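Local coordinates for Succinylglutamatedesuccinylase/aspartoacylase (Rhodobacter sphaeroides 2.4.1, PDB 3CDX), which probably hydrolyses carbon–nitrogen bonds in linear amides, or ester bonds, as a metal-dependent member of the succinylglutamate desuccinylase/aspartoacylase family, at residues A170-A173 and R174-A178. Sequence-based numbering, arbitrary orientation.
Sequences ALRA and RTLAA
From A170 to A178 the chain runs without a break along helix 169-182, and four successive i to i+4 bonds tie 170-173 to 174-178: R174 N to A170 O, T175 N to L171 O, L176 N to R172 O and A177 N to A173 O. The third is the shortest and straightest, 2.7 Å from L176 N to R172 O with an angle of 166° at the hydrogen.

T175 adds a side-chain bond to this pattern. Its OG1 lies beside its own backbone N (chi1 -47°), a torsion that turns the hydroxyl back toward the preceding turn to donate to L171 O, 2.8 Å away. That carbonyl therefore accepts two donors, T175 N and T175 OG1, which arrive from opposite faces of its plane; OG1 stands 38° out of it. CD1 of L171 passes 3.9 Å from T175 OG1, a van der Waals contact. Threonine suits this buried position because its hydroxyl is satisfied within the helix while the side chain packs against V209 and L211 of strand 209-214 and M163 of strand 160-163. An alanine here would remove OG1 and CG2, and is likely to leave L171 O with its backbone donor alone and a gap facing those strands.

One residue further along, R172 and L176 form the next i to i+4 pair, their side chains running alongside each other in one direction, R172 CG 4.0 Å from L176 CD1. The arginine's methylene chain thus serves as an apolar neighbour for leucine, while beyond its bend NH1 hydrogen-bonds to L166 O and NH2 forms a salt bridge with D342. Alanine, a strong helix former, suits exposed A173 and partly exposed A177.

Buried polar groups thus have partners, T175 inside the helix and R172 at L166 and D342, while aliphatic carbon packs on strands 160-163 and 209-214.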
ATOM      1  N   ALA A 170     -26.965 -42.263   7.832  1.00 42.24           N
ATOM      2  CA  ALA A 170     -25.942 -43.273   7.538  1.00 39.57           C
ATOM      3  C   ALA A 170     -24.592 -42.612   7.230  1.00 39.03           C
ATOM      4  O   ALA A 170     -23.515 -43.155   7.559  1.00 37.82           O
ATOM      5  CB  ALA A 170     -26.356 -44.147   6.377  1.00 39.77           C
ATOM      6  N   LEU A 171     -24.672 -41.454   6.579  1.00 37.61           N
ATOM      7  CA  LEU A 171     -23.514 -40.664   6.288  1.00 37.11           C
ATOM      8  C   LEU A 171     -22.980 -40.080   7.606  1.00 36.80           C
ATOM      9  O   LEU A 171     -21.774 -39.984   7.800  1.00 35.86           O
ATOM     10  CB  LEU A 171     -23.856 -39.564   5.271  1.00 36.96           C
ATOM     11  CG  LEU A 171     -22.723 -38.651   4.757  1.00 36.18           C
ATOM     12  CD1 LEU A 171     -21.491 -39.418   4.206  1.00 35.30           C
ATOM     13  CD2 LEU A 171     -23.272 -37.669   3.746  1.00 35.90           C
ATOM     14  N   ARG A 172     -23.892 -39.733   8.506  1.00 37.44           N
ATOM     15  CA  ARG A 172     -23.546 -39.128   9.781  1.00 37.83           C
ATOM     16  C   ARG A 172     -22.761 -40.124  10.609  1.00 37.76           C
ATOM     17  O   ARG A 172     -21.717 -39.789  11.179  1.00 37.42           O
ATOM     18  CB  ARG A 172     -24.798 -38.694  10.532  1.00 38.90           C
ATOM     19  CG  ARG A 172     -24.483 -37.766  11.705  1.00 41.98           C
ATOM     20  CD  ARG A 172     -25.693 -37.046  12.201  1.00 46.33           C
ATOM     21  NE  ARG A 172     -26.662 -37.967  12.782  1.00 48.22           N
ATOM     22  CZ  ARG A 172     -27.929 -38.040  12.392  1.00 50.55           C
ATOM     23  NH1 ARG A 172     -28.383 -37.238  11.431  1.00 49.76           N
ATOM     24  NH2 ARG A 172     -28.748 -38.901  12.981  1.00 52.09           N
ATOM     25  N   ALA A 173     -23.249 -41.365  10.631  1.00 37.36           N
ATOM     26  CA  ALA A 173     -22.558 -42.460  11.307  1.00 37.15           C
ATOM     27  C   ALA A 173     -21.194 -42.690  10.692  1.00 36.85           C
ATOM     28  O   ALA A 173     -20.201 -42.937  11.396  1.00 37.33           O
ATOM     29  CB  ALA A 173     -23.381 -43.740  11.223  1.00 37.47           C
ATOM     30  N   ARG A 174     -21.150 -42.654   9.366  1.00 36.01           N
ATOM     31  CA  ARG A 174     -19.915 -42.908   8.660  1.00 35.73           C
ATOM     32  C   ARG A 174     -18.878 -41.812   8.924  1.00 34.36           C
ATOM     33  O   ARG A 174     -17.698 -42.098   9.078  1.00 34.04           O
ATOM     34  CB  ARG A 174     -20.194 -43.007   7.175  1.00 36.55           C
ATOM     35  CG  ARG A 174     -19.164 -43.857   6.516  1.00 41.41           C
ATOM     36  CD  ARG A 174     -19.381 -44.038   5.039  1.00 47.52           C
ATOM     37  NE  ARG A 174     -18.130 -44.523   4.467  1.00 51.52           N
ATOM     38  CZ  ARG A 174     -17.788 -44.383   3.194  1.00 54.60           C
ATOM     39  NH1 ARG A 174     -18.620 -43.766   2.350  1.00 54.94           N
ATOM     40  NH2 ARG A 174     -16.612 -44.842   2.770  1.00 55.93           N
ATOM     41  N   THR A 175     -19.333 -40.563   8.956  1.00 32.90           N
ATOM     42  CA  THR A 175     -18.458 -39.425   9.247  1.00 31.99           C
ATOM     43  C   THR A 175     -18.058 -39.404  10.734  1.00 31.38           C
ATOM     44  O   THR A 175     -16.873 -39.274  11.049  1.00 30.92           O
ATOM     45  CB  THR A 175     -19.069 -38.080   8.796  1.00 32.84           C
ATOM     46  OG1 THR A 175     -19.592 -38.213   7.452  1.00 30.79           O
ATOM     47  CG2 THR A 175     -17.986 -36.948   8.870  1.00 30.41           C
ATOM     48  N   LEU A 176     -19.022 -39.625  11.629  1.00 30.79           N
ATOM     49  CA  LEU A 176     -18.713 -39.757  13.074  1.00 30.36           C
ATOM     50  C   LEU A 176     -17.641 -40.801  13.364  1.00 29.34           C
ATOM     51  O   LEU A 176     -16.729 -40.586  14.177  1.00 28.85           O
ATOM     52  CB  LEU A 176     -19.972 -40.060  13.874  1.00 29.79           C
ATOM     53  CG  LEU A 176     -20.968 -38.906  14.047  1.00 32.47           C
ATOM     54  CD1 LEU A 176     -22.287 -39.450  14.586  1.00 32.92           C
ATOM     55  CD2 LEU A 176     -20.394 -37.816  14.967  1.00 33.61           C
ATOM     56  N   ALA A 177     -17.719 -41.903  12.647  1.00 28.29           N
ATOM     57  CA  ALA A 177     -16.771 -42.992  12.817  1.00 27.96           C
ATOM     58  C   ALA A 177     -15.381 -42.619  12.341  1.00 27.48           C
ATOM     59  O   ALA A 177     -14.385 -43.081  12.898  1.00 28.19           O
ATOM     60  CB  ALA A 177     -17.254 -44.213  12.063  1.00 27.74           C
ATOM     61  N   ALA A 178     -15.297 -41.820  11.279  1.00 27.83           N
ATOM     62  CA  ALA A 178     -13.988 -41.422  10.771  1.00 27.45           C
ATOM     63  C   ALA A 178     -13.360 -40.429  11.748  1.00 26.44           C
ATOM     64  O   ALA A 178     -12.158 -40.486  12.013  1.00 26.07           O
ATOM     65  CB  ALA A 178     -14.105 -40.838   9.342  1.00 27.84           C
TER